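ATP synthase subunit s, mitochondrial (Bos taurus, PDB 3E4G) regulates mitochondrial ATP synthase, being necessary for its proton conduction and blocking a proton leak through an alternative exit pathway. Local coordinates at residues L6-D14 and C72-H80; L112-S123 and F138-L149. The protein carries 1 engineered substitution. All blocks are in the same frame, centred on the assembly; numbering follows the deposited sequence. Where two conformers were deposited one is given.

Contact 1 of 2, residues L6-D14 and C72-H80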
# COMPACT_ATOMS: atom_id res chain seq x y z
N LEU A 6 -7.77 -15.80 11.49
CA LEU A 6 -6.39 -15.93 11.06
C LEU A 6 -5.98 -14.71 10.22
O LEU A 6 -4.90 -14.11 10.42
CB LEU A 6 -6.21 -17.22 10.27
CG LEU A 6 -4.77 -17.60 9.92
CD1 LEU A 6 -3.96 -17.89 11.16
CD2 LEU A 6 -4.75 -18.73 8.88
N ASN A 7 -6.83 -14.31 9.25
CA ASN A 7 -6.50 -13.13 8.45
C ASN A 7 -6.41 -11.90 9.32
O ASN A 7 -5.53 -11.04 9.10
CB ASN A 7 -7.53 -12.97 7.32
CG ASN A 7 -7.26 -13.89 6.11
OD1 ASN A 7 -6.20 -14.37 5.85
ND2 ASN A 7 -8.30 -14.03 5.32
N ALA A 8 -7.32 -11.78 10.29
CA ALA A 8 -7.29 -10.64 11.15
C ALA A 8 -6.00 -10.59 11.97
O ALA A 8 -5.39 -9.51 12.06
CB ALA A 8 -8.52 -10.60 12.08
N VAL A 9 -5.56 -11.68 12.55
CA VAL A 9 -4.37 -11.64 13.37
C VAL A 9 -3.11 -11.47 12.50
O VAL A 9 -2.11 -10.95 13.00
CB VAL A 9 -4.29 -12.85 14.31
CG1 VAL A 9 -3.85 -14.10 13.66
CG2 VAL A 9 -3.69 -12.51 15.59
N PHE A 10 -3.13 -11.93 11.26
CA PHE A 10 -2.02 -11.60 10.35
C PHE A 10 -1.88 -10.10 10.16
O PHE A 10 -0.77 -9.57 9.94
CB PHE A 10 -2.16 -12.32 9.01
CG PHE A 10 -1.46 -13.66 8.99
CD1 PHE A 10 -0.41 -13.91 8.10
CD2 PHE A 10 -1.83 -14.70 9.88
CE1 PHE A 10 0.29 -15.08 8.06
CE2 PHE A 10 -1.15 -15.91 9.84
CZ PHE A 10 -0.12 -16.14 8.93
N ASN A 11 -3.00 -9.42 10.15
CA ASN A 11 -3.04 -7.96 9.89
C ASN A 11 -2.90 -7.11 11.14
O ASN A 11 -2.45 -5.96 11.03
CB ASN A 11 -4.31 -7.59 9.12
CG ASN A 11 -4.15 -7.89 7.65
OD1 ASN A 11 -4.68 -8.95 7.14
ND2 ASN A 11 -3.46 -7.07 6.95
N LYS A 12 -3.30 -7.59 12.31
CA LYS A 12 -3.40 -6.73 13.47
C LYS A 12 -2.07 -6.15 13.88
O LYS A 12 -1.06 -6.87 13.94
CB LYS A 12 -4.02 -7.55 14.64
CG LYS A 12 -4.19 -6.73 15.91
CD LYS A 12 -4.91 -7.53 17.02
CE LYS A 12 -5.01 -6.85 18.30
NZ LYS A 12 -5.78 -5.67 18.21
N VAL A 13 -2.05 -4.87 14.19
CA VAL A 13 -0.84 -4.19 14.65
C VAL A 13 -0.51 -4.61 16.06
O VAL A 13 -1.37 -4.67 16.96
CB VAL A 13 -1.02 -2.65 14.59
CG1 VAL A 13 0.20 -1.94 15.22
CG2 VAL A 13 -1.16 -2.20 13.19
N ASP A 14 0.74 -4.91 16.29
CA ASP A 14 1.28 -5.06 17.68
C ASP A 14 2.13 -3.81 18.00
O ASP A 14 3.22 -3.61 17.45
CB ASP A 14 2.06 -6.31 17.76
CG ASP A 14 2.51 -6.63 19.18
OD1 ASP A 14 2.55 -7.84 19.59
OD2 ASP A 14 2.77 -5.70 19.94
N CYS A 72 -2.58 -11.07 1.61
CA CYS A 72 -3.80 -11.02 2.47
C CYS A 72 -3.89 -9.77 3.27
O CYS A 72 -4.73 -9.71 4.21
CB CYS A 72 -3.86 -12.30 3.38
SG CYS A 72 -2.56 -12.35 4.63
N ILE A 73 -3.16 -8.71 2.93
CA ILE A 73 -3.30 -7.45 3.65
C ILE A 73 -4.72 -6.91 3.49
O ILE A 73 -5.39 -7.02 2.46
CB ILE A 73 -2.26 -6.42 3.22
CG1 ILE A 73 -2.35 -6.09 1.71
CG2 ILE A 73 -0.87 -6.86 3.64
CD1 ILE A 73 -1.26 -5.04 1.30
N MET A 74 -5.17 -6.25 4.58
CA MET A 74 -6.53 -5.62 4.58
C MET A 74 -6.64 -4.64 5.67
O MET A 74 -6.08 -4.85 6.74
CB MET A 74 -7.57 -6.55 4.50
CG MET A 74 -7.58 -7.26 5.59
SD MET A 74 -8.97 -8.52 5.52
CE MET A 74 -10.32 -7.63 4.84
N SER A 75 -7.50 -3.67 5.50
CA SER A 75 -8.05 -2.80 6.49
C SER A 75 -7.09 -2.35 7.54
O SER A 75 -6.16 -1.53 7.28
CB SER A 75 -9.41 -3.38 7.02
OG SER A 75 -9.16 -4.56 7.80
N ILE A 76 -7.34 -2.75 8.77
CA ILE A 76 -6.56 -2.21 9.86
C ILE A 76 -5.09 -2.71 9.79
O ILE A 76 -4.24 -2.13 10.49
CB ILE A 76 -7.24 -2.26 11.23
CG1 ILE A 76 -7.41 -3.72 11.49
CG2 ILE A 76 -8.46 -1.34 11.29
CD1 ILE A 76 -6.65 -4.90 10.86
N GLY A 77 -4.72 -3.68 8.93
CA GLY A 77 -3.29 -3.94 8.73
C GLY A 77 -2.55 -2.69 8.27
O GLY A 77 -1.39 -2.49 8.60
N PHE A 78 -3.25 -1.84 7.51
CA PHE A 78 -2.61 -0.62 7.02
C PHE A 78 -2.29 0.37 8.11
O PHE A 78 -1.53 1.32 7.84
CB PHE A 78 -3.46 0.01 5.91
CG PHE A 78 -3.48 -0.80 4.63
CD1 PHE A 78 -2.39 -0.84 3.76
CD2 PHE A 78 -4.55 -1.58 4.29
CE1 PHE A 78 -2.40 -1.60 2.61
CE2 PHE A 78 -4.56 -2.37 3.17
CZ PHE A 78 -3.51 -2.36 2.30
N ASP A 79 -2.76 0.17 9.34
CA ASP A 79 -2.29 0.98 10.44
C ASP A 79 -0.78 0.81 10.68
O ASP A 79 -0.14 1.69 11.30
CB ASP A 79 -3.09 0.76 11.69
CG ASP A 79 -4.53 1.35 11.60
OD1 ASP A 79 -4.85 2.11 10.67
OD2 ASP A 79 -5.30 1.01 12.49
N HIS A 80 -0.19 -0.28 10.19
CA HIS A 80 1.28 -0.39 10.24
C HIS A 80 1.99 0.71 9.41
O HIS A 80 3.19 0.90 9.54
CB HIS A 80 1.77 -1.74 9.66
CG HIS A 80 1.50 -2.93 10.55
ND1 HIS A 80 0.38 -3.72 10.42
CD2 HIS A 80 2.22 -3.49 11.55
CE1 HIS A 80 0.48 -4.70 11.32
NE2 HIS A 80 1.56 -4.58 12.02
O HOH W 1 2.38 -6.27 14.09
O HOH W 2 -4.21 -3.23 13.28

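Contact 2 of 2, residues L112-S123 and F138-L149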
# COMPACT_ATOMS: atom_id res chain seq x y z
N LEU A 112 2.18 9.42 4.39
CA LEU A 112 2.14 8.91 3.01
C LEU A 112 1.82 10.00 2.03
O LEU A 112 2.34 10.03 0.90
CB LEU A 112 1.11 7.79 2.86
CG LEU A 112 1.42 6.51 3.68
CD1 LEU A 112 0.36 5.46 3.37
CD2 LEU A 112 2.78 5.94 3.31
N GLN A 113 0.92 10.94 2.40
CA GLN A 113 0.64 12.07 1.48
C GLN A 113 1.95 12.80 1.12
O GLN A 113 2.15 13.23 -0.00
CB GLN A 113 -0.30 13.08 2.13
CG GLN A 113 -1.67 12.49 2.45
CD GLN A 113 -2.53 13.49 3.26
OE1 GLN A 113 -2.05 14.58 3.60
NE2 GLN A 113 -3.75 13.07 3.55
N LYS A 114 2.83 12.95 2.13
CA LYS A 114 4.09 13.68 1.90
C LYS A 114 5.05 12.95 1.02
O LYS A 114 5.79 13.59 0.25
CB LYS A 114 4.76 13.99 3.27
CG LYS A 114 3.96 14.97 4.10
CD LYS A 114 4.30 14.83 5.58
CE LYS A 114 3.47 15.77 6.45
NZ LYS A 114 3.74 15.56 7.85
N SER A 115 5.11 11.62 1.10
CA SER A 115 6.19 10.86 0.44
C SER A 115 5.76 10.17 -0.85
O SER A 115 6.64 9.88 -1.69
CB SER A 115 6.73 9.81 1.38
OG SER A 115 5.73 8.91 1.79
N MET A 116 4.48 9.84 -1.03
CA MET A 116 4.09 8.95 -2.12
C MET A 116 4.27 9.58 -3.47
O MET A 116 3.77 10.69 -3.76
CB MET A 116 2.64 8.52 -1.91
CG MET A 116 2.54 7.35 -0.95
SD MET A 116 3.22 5.80 -1.60
CE MET A 116 2.03 5.45 -2.91
N LEU A 117 4.91 8.81 -4.35
CA LEU A 117 5.18 9.21 -5.75
C LEU A 117 4.47 8.33 -6.79
O LEU A 117 4.15 8.82 -7.86
CB LEU A 117 6.69 9.20 -6.04
CG LEU A 117 7.53 10.05 -5.08
CD1 LEU A 117 9.01 9.91 -5.46
CD2 LEU A 117 7.09 11.53 -5.16
N GLU A 118 4.33 7.03 -6.49
CA GLU A 118 3.88 6.07 -7.50
C GLU A 118 2.96 5.05 -6.84
O GLU A 118 3.31 4.48 -5.80
CB GLU A 118 5.10 5.34 -8.07
CG GLU A 118 4.85 4.04 -8.83
CD GLU A 118 6.08 3.36 -9.33
OE1 GLU A 118 6.89 4.09 -9.99
OE2 GLU A 118 6.20 2.15 -9.07
N MET A 119 1.82 4.79 -7.48
CA MET A 119 0.99 3.68 -7.00
C MET A 119 0.41 2.94 -8.17
O MET A 119 0.14 3.49 -9.24
CB MET A 119 -0.10 4.22 -6.08
CG MET A 119 -0.86 3.21 -5.38
SD MET A 119 -1.84 3.99 -4.06
CE MET A 119 -2.38 2.49 -3.28
N GLU A 120 0.22 1.65 -7.92
CA GLU A 120 -0.29 0.72 -8.95
C GLU A 120 -1.36 -0.15 -8.24
O GLU A 120 -1.06 -0.69 -7.17
CB GLU A 120 0.81 -0.17 -9.47
CG GLU A 120 2.02 0.66 -10.04
CD GLU A 120 3.09 -0.30 -10.46
OE1 GLU A 120 3.74 -0.94 -9.64
OE2 GLU A 120 3.19 -0.59 -11.69
N ILE A 121 -2.51 -0.27 -8.86
CA ILE A 121 -3.61 -1.09 -8.29
C ILE A 121 -4.13 -1.94 -9.42
O ILE A 121 -4.67 -1.41 -10.41
CB ILE A 121 -4.71 -0.21 -7.66
CG1 ILE A 121 -4.13 0.76 -6.64
CG2 ILE A 121 -5.75 -1.13 -6.99
CD1 ILE A 121 -5.15 1.75 -6.10
N ILE A 122 -3.94 -3.25 -9.29
CA ILE A 122 -4.13 -4.20 -10.41
C ILE A 122 -4.92 -5.37 -9.88
O ILE A 122 -4.51 -6.05 -8.94
CB ILE A 122 -2.76 -4.69 -10.92
CG1 ILE A 122 -1.87 -3.50 -11.36
CG2 ILE A 122 -2.99 -5.69 -12.09
CD1 ILE A 122 -0.42 -3.80 -11.32
N SER A 123 -6.05 -5.69 -10.55
CA SER A 123 -6.75 -6.96 -10.25
C SER A 123 -7.09 -7.08 -8.76
O SER A 123 -6.97 -8.15 -8.17
CB SER A 123 -5.95 -8.15 -10.73
OG SER A 123 -5.71 -8.11 -12.14
N PHE A 138 -2.89 12.06 -2.16
CA PHE A 138 -1.46 11.85 -2.43
C PHE A 138 -1.01 12.93 -3.38
O PHE A 138 -0.86 12.77 -4.59
CB PHE A 138 -1.20 10.43 -2.93
CG PHE A 138 -1.40 9.36 -1.93
CD1 PHE A 138 -1.53 9.56 -0.55
CD2 PHE A 138 -1.38 8.00 -2.36
CE1 PHE A 138 -1.59 8.52 0.32
CE2 PHE A 138 -1.49 6.97 -1.46
CZ PHE A 138 -1.60 7.22 -0.12
N ARG A 139 -0.80 14.14 -2.78
CA ARG A 139 -0.63 15.37 -3.55
C ARG A 139 0.62 15.39 -4.36
O ARG A 139 0.77 16.23 -5.25
CB ARG A 139 -0.76 16.59 -2.62
CG ARG A 139 0.27 16.63 -1.49
CD ARG A 139 0.01 17.82 -0.59
NE ARG A 139 0.92 17.88 0.57
CZ ARG A 139 0.70 17.26 1.71
NH1 ARG A 139 -0.39 16.54 1.91
NH2 ARG A 139 1.62 17.30 2.67
N ASN A 140 1.62 14.53 -4.04
CA ASN A 140 2.89 14.44 -4.75
C ASN A 140 2.94 13.31 -5.75
O ASN A 140 3.99 13.06 -6.37
CB ASN A 140 4.03 14.30 -3.76
CG ASN A 140 4.09 15.47 -2.80
OD1 ASN A 140 4.03 15.24 -1.55
ND2 ASN A 140 4.13 16.67 -3.30
N LEU A 141 1.80 12.61 -5.96
CA LEU A 141 1.81 11.46 -6.87
C LEU A 141 2.15 11.88 -8.27
O LEU A 141 1.58 12.83 -8.82
CB LEU A 141 0.43 10.77 -6.83
CG LEU A 141 0.39 9.26 -7.10
CD1 LEU A 141 1.10 8.52 -5.92
CD2 LEU A 141 -1.04 8.84 -7.21
N LYS A 142 3.05 11.11 -8.88
CA LYS A 142 3.47 11.32 -10.28
C LYS A 142 3.02 10.22 -11.19
O LYS A 142 3.00 10.45 -12.43
CB LYS A 142 4.97 11.48 -10.35
CG LYS A 142 5.52 12.71 -9.59
CD LYS A 142 4.84 14.04 -10.25
CE LYS A 142 5.23 14.17 -11.70
NZ LYS A 142 5.08 15.60 -12.10
N TYR A 143 2.75 9.04 -10.70
CA TYR A 143 2.36 7.89 -11.55
C TYR A 143 1.26 7.12 -10.83
O TYR A 143 1.46 6.76 -9.65
CB TYR A 143 3.61 6.98 -11.78
CG TYR A 143 3.34 5.80 -12.66
CD1 TYR A 143 3.15 5.97 -14.01
CD2 TYR A 143 3.29 4.53 -12.14
CE1 TYR A 143 2.95 4.85 -14.82
CE2 TYR A 143 3.13 3.41 -12.97
CZ TYR A 143 2.96 3.60 -14.31
OH TYR A 143 2.84 2.49 -15.16
N LEU A 144 0.20 6.82 -11.55
CA LEU A 144 -0.90 5.97 -11.02
C LEU A 144 -1.29 5.05 -12.15
O LEU A 144 -1.73 5.53 -13.21
CB LEU A 144 -2.10 6.81 -10.56
CG LEU A 144 -3.28 6.03 -9.99
CD1 LEU A 144 -2.90 5.20 -8.80
CD2 LEU A 144 -4.44 7.00 -9.62
N PHE A 145 -1.18 3.77 -11.91
CA PHE A 145 -1.52 2.73 -12.89
C PHE A 145 -2.67 1.91 -12.29
O PHE A 145 -2.53 1.34 -11.20
CB PHE A 145 -0.31 1.83 -13.13
CG PHE A 145 -0.53 0.61 -13.97
CD1 PHE A 145 -1.38 0.63 -15.06
CD2 PHE A 145 0.10 -0.57 -13.62
CE1 PHE A 145 -1.53 -0.55 -15.83
CE2 PHE A 145 -0.04 -1.73 -14.38
CZ PHE A 145 -0.87 -1.69 -15.48
N LEU A 146 -3.78 1.87 -13.01
CA LEU A 146 -4.99 1.11 -12.61
C LEU A 146 -5.27 0.06 -13.67
O LEU A 146 -5.35 0.43 -14.86
CB LEU A 146 -6.20 2.05 -12.49
CG LEU A 146 -5.99 3.24 -11.56
CD1 LEU A 146 -7.28 4.11 -11.49
CD2 LEU A 146 -5.57 2.81 -10.17
N SER A 147 -5.47 -1.18 -13.29
CA SER A 147 -5.66 -2.23 -14.25
C SER A 147 -6.63 -3.29 -13.72
O SER A 147 -6.49 -3.73 -12.56
CB SER A 147 -4.34 -2.92 -14.51
OG SER A 147 -4.54 -4.07 -15.33
N ASP A 148 -7.57 -3.74 -14.55
CA ASP A 148 -8.42 -4.90 -14.21
C ASP A 148 -9.09 -4.65 -12.84
O ASP A 148 -9.01 -5.46 -11.93
CB ASP A 148 -7.64 -6.19 -14.22
CG ASP A 148 -8.52 -7.43 -13.97
OD1 ASP A 148 -9.71 -7.38 -14.41
OD2 ASP A 148 -8.03 -8.38 -13.40
N LEU A 149 -9.82 -3.54 -12.75
CA LEU A 149 -10.60 -3.14 -11.55
C LEU A 149 -12.02 -3.10 -12.00
O LEU A 149 -12.54 -2.04 -12.35
CB LEU A 149 -10.15 -1.79 -10.97
CG LEU A 149 -8.65 -1.72 -10.63
CD1 LEU A 149 -8.33 -0.35 -10.04
CD2 LEU A 149 -8.21 -2.86 -9.72
O HOH W 3 -4.41 -6.96 -14.77

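Contact 1 of 2, residues L6-D14 and C72-H80
The imidazole of H80 takes methyl CG2 of V13 over the centre of one face, 3.5 Å from CG2 to the ring centroid and only 13° off the ring normal, a CH-pi contact. Around the edge polar atoms line up near the ring plane. H80 ND1 donates to G77 O at 2.8 Å, on a lone pair of a carbonyl that also receives H80 N. The carbonyl N11 O meets CE1 of H80 at 3.2 Å, and a water lies 2.8 Å from H80 NE2 while accepting from D14 N. The bond at ND1 fixes the rotation of the ring, and W30 of helix 23-33 stacks on it as well. Because CG1 of V13 stands anti to the backbone N (chi1 174°), the second methyl is turned over the imidazole; a beta-branched valine sets it there with no long chain to order. The phenyl of F10 is met obliquely by the thiol of C72, with CD1 and SG 4.4 Å apart.

Here the end of helix 2-11, in the N-terminal domain, docks on the loop and 3-10 turn 76-80 of the second leucine-rich repeat. N11 at the helix end sinks its side chain among the backbone of C72, I73 and M74, while its CB touches CD1 of I76 at 4.0 Å. The lack of a side chain at G77 lets the backbones close in, its CA approaching N11 O to 3.2 Å in a CA-H...O contact; a CB would probably collide with the N11 side chain. A second water links the two segments, accepting from V13 N and donating to I76 O. D79 rests its CB on V13 CG2 at 3.8 Å, leaving its carboxylate for a salt bridge to R105. At the other end C72 bonds through its backbone to C34, next in sequence to the magnesium ligand G35.

Contact 2 of 2, residues L112-S123 and F138-L149
Strands 118-122 and 143-147 run parallel, their axes 4.8 Å apart and 2° from perfect alignment, as neighbours in the beta-alpha-beta unit of the fourth leucine-rich repeat; helix 129-134 makes the crossover. Backbone bonds alternate from M119 N to S123 N. The pairing opens at L117 O, gripped by two donors, K142 N at 2.7 Å and Y143 N at 3.2 Å.

On one face M119, I121, L144 and L146 turn apolar side chains into the core, where helix 100-107 meets M119 and I121 through L103; such residues fill it without needing polar partners. On the other, E118 lies alongside Y143, CG to the ring edge at CD2 (3.7 Å), and I122 CD1 reaches F145 CE2 obliquely.

Ahead of strand 143-147 in the chain, the phenyl of F138 packs against the end of helix 110-115. M116, bent at chi2 and chi3, lays CG over the centre of one face, 4.1 Å from the centroid, while in the conformer given extended M119 brings SD to the edge, 4.0 Å from CE2, a Met-aromatic contact. L112 CB meets F138 CE1 at 3.8 Å. Trimming F138 to an alanine would probably open a gap between L112, M116 and M119 and leave the two thioethers without the ring they pack against.

At the far end S123 OG donates to D148 OD2, 2.7 Å away, on the anti lone pair of that oxygen.

In the fold
Contact 1 closes before contact 2 opens along the chain, and the two lie on opposite sides of its centre, about 21 Å apart between centres and about 6 Å between nearest atoms, without touching. Contact 1 seats the N-terminal domain on the second repeat, in the loop between strands 63-69 and 89-93. Contact 2 lies farther along the six-stranded sheet, where strand 118-122 bonds to 89-93 on one flank and to 143-147 on the other. Helix 100-107 has side chains on both contacts. The magnesium ion, about 9 Å from the side chain of I73 and about 12 Å from that of I122, is bound by G35 of the N-terminal domain and T69 of the second repeat, and so joins the two.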